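Local atomic coordinates of putative alpha-L-fucosidase (Bacteroides thetaiotaomicron VPI-5482, PDB entry 3GZA), a protein that probably hydrolyses alpha-L-fucosidic bonds as a family 29 glycoside hydrolase, with a barrel domain followed by a beta-sandwich domain. Residues A[63-68]-A[119-124]; A[228-233]-A[255-260]; A[386-391]-A[419-424]. All coordinates share one frame; numbering follows the deposited sequence.

Contact 1: residues A[63-68]-A[119-124]; sequences QWVQAA and RKYGLQ
Y121 turns one face of its ring to Q66, and V65 packs against the base of the same tyrosine. The methylene CG of Q66 stands over the centre of the ring, 3.7 Å from the centroid of Y121, in a CH-pi contact. Beyond it the amide group of Q66 runs out toward the phenol end, its plane within 16° of the ring plane. CG of K120, its neighbour in sequence, lies on the opposite face of Y121, offset toward the rim. V65 has CG1 anti to its own N (chi1 173°), which sends this methyl across to both partners: V65 CG1 is 3.8 Å from Y121 CB and 4.2 Å from L123 CD2. A68 extends the apolar patch, with its CB 4.4 Å from L123 CD2. With an alanine in place of Y121, the Q66 methylene is likely to lose the ring beneath it, and a gap would probably open beside V65. The helix that bears Y121 closes in a Schellman motif at G122, whose positive phi (82°) swings the chain round, and L123 follows with its side chain directed at helix 61-69. Helices 61-69 and 110-121 thus pack side by side as neighbours on the outside of the TIM-barrel-type domain. Two polar links reinforce the pairing, a salt bridge from K120 to D62 and a hydrogen bond from K69 NZ to Y121 O. Inward, A68 rests on A24 and F26 of strand 22-26, while Q124 starts strand 124-129 by bonding to K74 and A76 beside parallel strand 75-79.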
loop_
_atom_site.group_PDB
_atom_site.type_symbol
_atom_site.label_atom_id
_atom_site.label_comp_id
_atom_site.label_asym_id
_atom_site.label_seq_id
_atom_site.Cartn_x
_atom_site.Cartn_y
_atom_site.Cartn_z
ATOM N N GLN A 63 -1.939 -25.582 15.602
ATOM C CA GLN A 63 -1.536 -25.470 17.019
ATOM C C GLN A 63 -2.349 -24.403 17.735
ATOM O O GLN A 63 -2.753 -24.578 18.911
ATOM C CB GLN A 63 -0.007 -25.287 17.133
ATOM C CG GLN A 63 0.557 -25.299 18.542
ATOM C CD GLN A 63 0.632 -23.954 19.188
ATOM O OE1 GLN A 63 0.358 -22.931 18.550
ATOM N NE2 GLN A 63 0.999 -23.929 20.485
ATOM N N TRP A 64 -2.616 -23.314 17.028
ATOM C CA TRP A 64 -3.459 -22.233 17.591
ATOM C C TRP A 64 -4.875 -22.741 17.927
ATOM O O TRP A 64 -5.394 -22.523 19.017
ATOM C CB TRP A 64 -3.638 -21.134 16.556
ATOM C CG TRP A 64 -2.440 -20.392 16.109
ATOM C CD1 TRP A 64 -1.121 -20.740 16.286
ATOM C CD2 TRP A 64 -2.440 -19.259 15.273
ATOM N NE1 TRP A 64 -0.318 -19.810 15.644
ATOM C CE2 TRP A 64 -1.105 -18.919 14.989
ATOM C CE3 TRP A 64 -3.461 -18.458 14.752
ATOM C CZ2 TRP A 64 -0.757 -17.793 14.203
ATOM C CZ3 TRP A 64 -3.115 -17.349 13.966
ATOM C CH2 TRP A 64 -1.779 -17.039 13.705
ATOM N N VAL A 65 -5.491 -23.424 16.964
ATOM C CA VAL A 65 -6.828 -23.903 17.090
ATOM C C VAL A 65 -6.908 -24.981 18.157
ATOM O O VAL A 65 -7.826 -25.003 18.971
ATOM C CB VAL A 65 -7.383 -24.360 15.726
ATOM C CG1 VAL A 65 -8.757 -25.039 15.874
ATOM C CG2 VAL A 65 -7.489 -23.140 14.808
ATOM N N GLN A 66 -5.946 -25.885 18.208
ATOM C CA GLN A 66 -5.990 -26.899 19.242
ATOM C C GLN A 66 -5.842 -26.302 20.612
ATOM O O GLN A 66 -6.436 -26.782 21.561
ATOM C CB GLN A 66 -4.860 -27.912 19.043
ATOM C CG GLN A 66 -5.109 -28.825 17.863
ATOM C CD GLN A 66 -3.941 -29.718 17.571
ATOM O OE1 GLN A 66 -2.874 -29.266 17.104
ATOM N NE2 GLN A 66 -4.126 -30.989 17.838
ATOM N N ALA A 67 -5.033 -25.258 20.721
ATOM C CA ALA A 67 -4.821 -24.616 22.015
ATOM C C ALA A 67 -6.135 -24.009 22.523
ATOM O O ALA A 67 -6.505 -24.201 23.669
ATOM C CB ALA A 67 -3.753 -23.526 21.942
ATOM N N ALA A 68 -6.873 -23.349 21.638
ATOM C CA ALA A 68 -8.178 -22.716 21.982
ATOM C C ALA A 68 -9.231 -23.794 22.298
ATOM O O ALA A 68 -10.049 -23.688 23.218
ATOM C CB ALA A 68 -8.605 -21.866 20.829
ATOM N N ARG A 119 -11.800 -25.607 10.861
ATOM C CA ARG A 119 -12.698 -26.652 10.400
ATOM C C ARG A 119 -12.149 -28.044 10.675
ATOM O O ARG A 119 -12.907 -28.986 10.949
ATOM C CB ARG A 119 -13.020 -26.450 8.918
ATOM C CG ARG A 119 -13.845 -25.196 8.692
ATOM C CD ARG A 119 -14.200 -24.916 7.252
ATOM N NE ARG A 119 -14.895 -23.610 7.154
ATOM C CZ ARG A 119 -14.461 -22.539 6.478
ATOM N NH1 ARG A 119 -13.325 -22.545 5.777
ATOM N NH2 ARG A 119 -15.195 -21.448 6.503
ATOM N N LYS A 120 -10.836 -28.190 10.586
ATOM C CA LYS A 120 -10.172 -29.479 10.866
ATOM C C LYS A 120 -10.467 -30.008 12.287
ATOM O O LYS A 120 -10.661 -31.221 12.478
ATOM C CB LYS A 120 -8.660 -29.340 10.663
ATOM C CG LYS A 120 -7.827 -30.590 10.969
ATOM C CD LYS A 120 -6.364 -30.421 10.589
ATOM C CE LYS A 120 -5.512 -31.574 11.024
ATOM N NZ LYS A 120 -4.100 -31.289 10.622
ATOM N N TYR A 121 -10.504 -29.090 13.255
ATOM C CA TYR A 121 -10.713 -29.421 14.653
ATOM C C TYR A 121 -12.115 -29.148 15.145
ATOM O O TYR A 121 -12.406 -29.281 16.334
ATOM C CB TYR A 121 -9.671 -28.760 15.534
ATOM C CG TYR A 121 -8.284 -29.255 15.187
ATOM C CD1 TYR A 121 -7.852 -30.483 15.594
ATOM C CD2 TYR A 121 -7.439 -28.477 14.409
ATOM C CE1 TYR A 121 -6.578 -30.960 15.229
ATOM C CE2 TYR A 121 -6.191 -28.917 14.044
ATOM C CZ TYR A 121 -5.758 -30.129 14.445
ATOM O OH TYR A 121 -4.497 -30.558 14.083
ATOM N N GLY A 122 -12.995 -28.755 14.247
ATOM C CA GLY A 122 -14.369 -28.575 14.625
ATOM C C GLY A 122 -14.723 -27.275 15.296
ATOM O O GLY A 122 -15.678 -27.233 16.077
ATOM N N LEU A 123 -13.924 -26.230 15.084
ATOM C CA LEU A 123 -14.243 -24.902 15.588
ATOM C C LEU A 123 -14.759 -24.107 14.386
ATOM O O LEU A 123 -14.353 -24.344 13.248
ATOM C CB LEU A 123 -13.076 -24.198 16.257
ATOM C CG LEU A 123 -12.867 -24.477 17.756
ATOM C CD1 LEU A 123 -12.517 -25.945 17.971
ATOM C CD2 LEU A 123 -11.824 -23.528 18.314
ATOM N N GLN A 124 -15.736 -23.244 14.641
ATOM C CA GLN A 124 -16.302 -22.405 13.590
ATOM C C GLN A 124 -15.417 -21.169 13.428
ATOM O O GLN A 124 -15.171 -20.439 14.383
ATOM C CB GLN A 124 -17.725 -21.995 13.976
ATOM C CG GLN A 124 -18.660 -23.218 14.058
ATOM C CD GLN A 124 -20.029 -22.918 14.684
ATOM O OE1 GLN A 124 -20.886 -22.332 14.054
ATOM N NE2 GLN A 124 -20.229 -23.347 15.917
#

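Contact 2: residues A[228-233]-A[255-260]; sequences EYPCWS and LKHGDK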
loop_
_atom_site.group_PDB
_atom_site.type_symbol
_atom_site.label_atom_id
_atom_site.label_comp_id
_atom_site.label_asym_id
_atom_site.label_seq_id
_atom_site.Cartn_x
_atom_site.Cartn_y
_atom_site.Cartn_z
ATOM N N GLU A 228 -22.412 -8.063 33.936
ATOM C CA GLU A 228 -23.044 -7.855 35.213
ATOM C C GLU A 228 -24.264 -8.754 35.334
ATOM O O GLU A 228 -24.530 -9.565 34.444
ATOM C CB GLU A 228 -23.370 -6.385 35.397
ATOM C CG GLU A 228 -22.132 -5.491 35.415
ATOM C CD GLU A 228 -21.221 -5.804 36.575
ATOM O OE1 GLU A 228 -21.734 -5.857 37.703
ATOM O OE2 GLU A 228 -20.000 -5.939 36.383
ATOM N N TYR A 229 -24.960 -8.671 36.460
ATOM C CA TYR A 229 -26.151 -9.482 36.703
ATOM C C TYR A 229 -27.279 -8.619 37.279
ATOM O O TYR A 229 -27.017 -7.844 38.201
ATOM C CB TYR A 229 -25.794 -10.697 37.605
ATOM C CG TYR A 229 -26.981 -11.650 37.641
ATOM C CD1 TYR A 229 -27.138 -12.599 36.628
ATOM C CD2 TYR A 229 -27.946 -11.568 38.627
ATOM C CE1 TYR A 229 -28.221 -13.399 36.582
ATOM C CE2 TYR A 229 -29.080 -12.379 38.596
ATOM C CZ TYR A 229 -29.203 -13.309 37.562
ATOM O OH TYR A 229 -30.301 -14.125 37.515
ATOM N N PRO A 230 -28.517 -8.750 36.754
ATOM C CA PRO A 230 -28.968 -9.641 35.678
ATOM C C PRO A 230 -28.371 -9.266 34.332
ATOM O O PRO A 230 -27.886 -8.131 34.155
ATOM C CB PRO A 230 -30.490 -9.439 35.662
ATOM C CG PRO A 230 -30.702 -8.115 36.210
ATOM C CD PRO A 230 -29.644 -7.943 37.263
ATOM N N CYS A 231 -28.343 -10.221 33.409
ATOM C CA CYS A 231 -27.863 -9.969 32.051
ATOM C C CYS A 231 -28.849 -10.582 31.049
ATOM O O CYS A 231 -28.976 -11.788 30.962
ATOM C CB CYS A 231 -26.465 -10.527 31.797
ATOM S SG CYS A 231 -25.838 -10.087 30.188
ATOM N N TRP A 232 -29.575 -9.709 30.345
ATOM C CA TRP A 232 -30.598 -10.095 29.376
ATOM C C TRP A 232 -30.049 -9.973 27.982
ATOM O O TRP A 232 -29.177 -9.174 27.720
ATOM C CB TRP A 232 -31.806 -9.135 29.496
ATOM C CG TRP A 232 -32.280 -8.945 30.892
ATOM C CD1 TRP A 232 -31.999 -7.867 31.717
ATOM C CD2 TRP A 232 -33.145 -9.789 31.630
ATOM N NE1 TRP A 232 -32.608 -8.033 32.916
ATOM C CE2 TRP A 232 -33.316 -9.203 32.910
ATOM C CE3 TRP A 232 -33.791 -10.986 31.348
ATOM C CZ2 TRP A 232 -34.109 -9.774 33.893
ATOM C CZ3 TRP A 232 -34.558 -11.582 32.347
ATOM C CH2 TRP A 232 -34.736 -10.963 33.592
ATOM N N SER A 233 -30.612 -10.729 27.057
ATOM C CA SER A 233 -30.203 -10.683 25.658
ATOM C C SER A 233 -30.905 -9.619 24.861
ATOM O O SER A 233 -30.423 -9.230 23.803
ATOM C CB SER A 233 -30.521 -11.997 24.934
ATOM O OG SER A 233 -29.738 -13.053 25.459
ATOM N N LEU A 255 -25.157 -1.929 28.292
ATOM C CA LEU A 255 -24.324 -3.021 27.711
ATOM C C LEU A 255 -24.100 -4.164 28.678
ATOM O O LEU A 255 -24.186 -5.326 28.316
ATOM C CB LEU A 255 -22.987 -2.467 27.238
ATOM C CG LEU A 255 -23.046 -1.463 26.088
ATOM C CD1 LEU A 255 -21.676 -0.821 25.931
ATOM C CD2 LEU A 255 -23.523 -2.131 24.752
ATOM N N LYS A 256 -23.861 -3.822 29.947
ATOM C CA LYS A 256 -23.584 -4.791 30.979
ATOM C C LYS A 256 -24.742 -5.660 31.417
ATOM O O LYS A 256 -24.524 -6.787 31.908
ATOM C CB LYS A 256 -23.018 -4.034 32.203
ATOM C CG LYS A 256 -21.594 -3.517 31.958
ATOM C CD LYS A 256 -21.086 -2.602 33.068
ATOM C CE LYS A 256 -19.639 -2.151 32.763
ATOM N NZ LYS A 256 -19.251 -1.055 33.651
ATOM N N HIS A 257 -25.952 -5.120 31.301
ATOM C CA HIS A 257 -27.164 -5.782 31.770
ATOM C C HIS A 257 -28.185 -6.126 30.683
ATOM O O HIS A 257 -29.030 -6.978 30.903
ATOM C CB HIS A 257 -27.898 -4.875 32.806
ATOM C CG HIS A 257 -27.186 -4.740 34.130
ATOM N ND1 HIS A 257 -27.279 -5.688 35.121
ATOM C CD2 HIS A 257 -26.373 -3.765 34.616
ATOM C CE1 HIS A 257 -26.556 -5.304 36.162
ATOM N NE2 HIS A 257 -26.007 -4.130 35.890
ATOM N N GLY A 258 -28.189 -5.394 29.574
ATOM C CA GLY A 258 -29.263 -5.508 28.591
ATOM C C GLY A 258 -30.546 -4.867 29.122
ATOM O O GLY A 258 -30.562 -4.183 30.163
ATOM N N ASP A 259 -31.657 -5.080 28.412
ATOM C CA ASP A 259 -32.914 -4.488 28.748
ATOM C C ASP A 259 -33.963 -5.564 28.576
ATOM O O ASP A 259 -34.314 -5.953 27.465
ATOM C CB ASP A 259 -33.174 -3.291 27.822
ATOM C CG ASP A 259 -34.501 -2.617 28.048
ATOM O OD1 ASP A 259 -35.314 -3.018 28.917
ATOM O OD2 ASP A 259 -34.734 -1.636 27.287
ATOM N N LYS A 260 -34.466 -6.039 29.697
ATOM C CA LYS A 260 -35.467 -7.093 29.708
ATOM C C LYS A 260 -36.711 -6.777 28.882
ATOM O O LYS A 260 -37.403 -7.698 28.454
ATOM C CB LYS A 260 -35.855 -7.444 31.151
ATOM C CG LYS A 260 -36.571 -6.402 31.908
ATOM C CD LYS A 260 -36.732 -6.836 33.361
ATOM C CE LYS A 260 -37.484 -5.797 34.123
ATOM N NZ LYS A 260 -37.799 -6.237 35.533
HETATM O O HOH W 1 -24.016 -3.320 37.709
#
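E228 begins the contact by donating its backbone N to K256 O (3.2 Å). Its CB lies over one face of the imidazole, 3.7 Å from the ring centroid of H257, while its CG packs 3.6 Å from K256 CB, the two chains running alongside each other. A water on H257 NE2 bonds only weakly to the E228 carboxylate. The side chain of Y229 starts away from the helix, but its carbonyl O approaches the imidazole edge. A cis peptide leads into P230, whose O accepts a hydrogen bond from H257 ND1 (2.7 Å), in the carbonyl plane although tilted 22° from the ring plane; with E228 over the face, this bond fixes the rotation of the imidazole. C231 adds a CA-H...O contact to H257 O, the same atom that accepts a nearly straight bond from W232 N (2.8 Å, 175°). K260 CB then covers one face of the W232 indole, 3.6 Å from the centroid of its five-membered ring. Just after the helix, G258 has positive phi, and a CB there would collide with W232 O. The contact thus joins the C-terminal end of helix 251-257 to the loop leading into strand 234-235. R218 bonds both W232 O and L255 O, and C231 packs on A268 of strand 264-273. Y229 touches Y386, and W232 and K260 touch R384, of strand 383-392, where the barrel meets the beta-sandwich.

Contact 3: residues A[386-391]-A[419-424]; sequences YQIEAK and TALRLT
Strands 383-392 and 420-428 are the two inner strands of an antiparallel four-stranded sheet in the C-terminal domain, and E389 and R422 face each other across them as a hydrogen-bonded pair. Their backbones bond both ways, E389 N to R422 O and R422 N to E389 O, each at 2.8 Å. Q387 and T424 repeat the pattern, with T424 N bonding to Q387 O at 3.0 Å. The side chains of E389 and R422 run in the same direction and form a salt bridge. R422, bent at chi3 (60°), turns NE and NH2 side-on to a single oxygen: E389 OE1 is 3.1 Å from R422 NH2 and 3.2 Å from R422 NE. This oxygen lies close to the guanidinium plane, but both donors come from the same side of the carboxylate plane, about 40° out of it. W396 gives the guanidinium a cation-pi partner as well. On the reverse face, the non-hydrogen-bonded pairs are apolar: I388 CG1 meets L423 CD1 at 4.0 Å, and A390 CB touches L421 CD2 at 3.5 Å. Y386 CD1 adds a 3.9 Å contact to L423 CD1. At the corner where the chain leaves the preceding strand, T419 N bonds to K391 O (2.9 Å), whereas the buried N of A420 has no partner. I388, L421 and L423 pack onto strands 366-375 and 434-440 of the facing sheet. A largely polar face backed by an apolar one, with two antiparallel sheets face to face, is consistent with the beta-sandwich of F5/8 type C domains.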
loop_
_atom_site.group_PDB
_atom_site.type_symbol
_atom_site.label_atom_id
_atom_site.label_comp_id
_atom_site.label_asym_id
_atom_site.label_seq_id
_atom_site.Cartn_x
_atom_site.Cartn_y
_atom_site.Cartn_z
ATOM N N TYR A 386 -36.642 -15.997 39.917
ATOM C CA TYR A 386 -36.603 -17.396 40.349
ATOM C C TYR A 386 -35.912 -17.560 41.690
ATOM O O TYR A 386 -35.167 -16.696 42.147
ATOM C CB TYR A 386 -35.893 -18.288 39.325
ATOM C CG TYR A 386 -34.408 -18.035 39.267
ATOM C CD1 TYR A 386 -33.530 -18.675 40.155
ATOM C CD2 TYR A 386 -33.852 -17.131 38.350
ATOM C CE1 TYR A 386 -32.171 -18.410 40.127
ATOM C CE2 TYR A 386 -32.520 -16.890 38.315
ATOM C CZ TYR A 386 -31.672 -17.522 39.194
ATOM O OH TYR A 386 -30.317 -17.279 39.162
ATOM N N GLN A 387 -36.195 -18.681 42.340
ATOM C CA GLN A 387 -35.538 -19.012 43.596
ATOM C C GLN A 387 -35.132 -20.473 43.552
ATOM O O GLN A 387 -35.783 -21.267 42.891
ATOM C CB GLN A 387 -36.454 -18.827 44.802
ATOM C CG GLN A 387 -37.082 -17.458 44.953
ATOM C CD GLN A 387 -38.320 -17.291 44.080
ATOM O OE1 GLN A 387 -39.257 -18.104 44.157
ATOM N NE2 GLN A 387 -38.337 -16.229 43.256
ATOM N N ILE A 388 -34.030 -20.810 44.217
ATOM C CA ILE A 388 -33.644 -22.209 44.345
ATOM C C ILE A 388 -33.641 -22.525 45.835
ATOM O O ILE A 388 -33.092 -21.767 46.645
ATOM C CB ILE A 388 -32.296 -22.519 43.725
ATOM C CG1 ILE A 388 -32.333 -22.216 42.211
ATOM C CG2 ILE A 388 -31.897 -24.002 43.999
ATOM C CD1 ILE A 388 -31.067 -22.409 41.545
ATOM N N GLU A 389 -34.316 -23.614 46.182
ATOM C CA GLU A 389 -34.406 -24.101 47.556
ATOM C C GLU A 389 -33.767 -25.465 47.636
ATOM O O GLU A 389 -33.752 -26.191 46.654
ATOM C CB GLU A 389 -35.863 -24.238 47.980
ATOM C CG GLU A 389 -36.582 -22.947 48.130
ATOM C CD GLU A 389 -38.045 -23.189 48.386
ATOM O OE1 GLU A 389 -38.752 -23.496 47.399
ATOM O OE2 GLU A 389 -38.479 -23.082 49.548
ATOM N N ALA A 390 -33.220 -25.775 48.808
ATOM C CA ALA A 390 -32.634 -27.077 49.098
ATOM C C ALA A 390 -33.403 -27.685 50.249
ATOM O O ALA A 390 -33.769 -26.984 51.205
ATOM C CB ALA A 390 -31.158 -26.932 49.468
ATOM N N LYS A 391 -33.695 -28.975 50.134
ATOM C CA LYS A 391 -34.382 -29.703 51.219
ATOM C C LYS A 391 -33.297 -30.223 52.140
ATOM O O LYS A 391 -32.599 -31.174 51.806
ATOM C CB LYS A 391 -35.261 -30.830 50.672
ATOM C CG LYS A 391 -36.081 -31.520 51.752
ATOM C CD LYS A 391 -36.892 -32.699 51.219
ATOM C CE LYS A 391 -38.308 -32.331 50.811
ATOM N NZ LYS A 391 -39.218 -32.222 51.988
ATOM N N THR A 419 -31.396 -33.374 50.252
ATOM C CA THR A 419 -31.977 -34.539 49.591
ATOM C C THR A 419 -32.647 -34.138 48.267
ATOM O O THR A 419 -32.987 -34.987 47.453
ATOM C CB THR A 419 -32.966 -35.252 50.488
ATOM O OG1 THR A 419 -33.976 -34.340 50.931
ATOM C CG2 THR A 419 -32.242 -35.838 51.718
ATOM N N ALA A 420 -32.818 -32.837 48.035
ATOM C CA ALA A 420 -33.472 -32.385 46.845
ATOM C C ALA A 420 -33.264 -30.899 46.689
ATOM O O ALA A 420 -32.954 -30.218 47.652
ATOM C CB ALA A 420 -34.969 -32.721 46.928
ATOM N N LEU A 421 -33.348 -30.423 45.453
ATOM C CA LEU A 421 -33.329 -28.989 45.151
ATOM C C LEU A 421 -34.621 -28.656 44.447
ATOM O O LEU A 421 -35.218 -29.510 43.783
ATOM C CB LEU A 421 -32.184 -28.597 44.230
ATOM C CG LEU A 421 -30.766 -28.649 44.775
ATOM C CD1 LEU A 421 -29.867 -28.009 43.748
ATOM C CD2 LEU A 421 -30.638 -27.941 46.107
ATOM N N ARG A 422 -35.056 -27.412 44.556
ATOM C CA ARG A 422 -36.277 -27.022 43.879
ATOM C C ARG A 422 -36.122 -25.646 43.285
ATOM O O ARG A 422 -35.742 -24.708 43.974
ATOM C CB ARG A 422 -37.480 -27.039 44.810
ATOM C CG ARG A 422 -38.817 -26.758 44.105
ATOM C CD ARG A 422 -39.967 -27.079 45.005
ATOM N NE ARG A 422 -39.942 -26.278 46.227
ATOM C CZ ARG A 422 -40.714 -26.509 47.294
ATOM N NH1 ARG A 422 -41.554 -27.541 47.322
ATOM N NH2 ARG A 422 -40.629 -25.731 48.366
ATOM N N LEU A 423 -36.438 -25.554 42.005
ATOM C CA LEU A 423 -36.417 -24.292 41.265
ATOM C C LEU A 423 -37.855 -23.807 41.114
ATOM O O LEU A 423 -38.703 -24.533 40.615
ATOM C CB LEU A 423 -35.826 -24.529 39.886
ATOM C CG LEU A 423 -35.901 -23.364 38.885
ATOM C CD1 LEU A 423 -35.055 -22.187 39.344
ATOM C CD2 LEU A 423 -35.460 -23.884 37.550
ATOM N N THR A 424 -38.127 -22.599 41.589
ATOM C CA THR A 424 -39.438 -21.977 41.444
ATOM C C THR A 424 -39.258 -20.696 40.637
ATOM O O THR A 424 -38.440 -19.853 40.999
ATOM C CB THR A 424 -40.038 -21.603 42.785
ATOM O OG1 THR A 424 -40.125 -22.784 43.595
ATOM C CG2 THR A 424 -41.414 -21.003 42.601
HETATM O O HOH W 2 -37.877 -22.963 45.084
HETATM O O HOH W 3 -33.604 -33.361 53.695
#

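The three contacts follow one another along the chain without interleaving. Contacts 1 and 2 both belong to the barrel domain but lie on opposite sides of the chain's centre, with centres 30 Å apart and nearest atoms about 17 Å apart. Contact 3 is in the beta-sandwich, its centre 39 Å from that of contact 1. Contacts 2 and 3 meet directly across the domain boundary, where Y229 OH packs 3.6 Å from Y386 OH; Y229 bonds to S404, and Y386 to E411 and R409. The sodium ion is bound by H31, D34 and I36, outside all three contacts, and the side chain of K256 in contact 2 is about 9 Å from a bound HEPES buffer molecule.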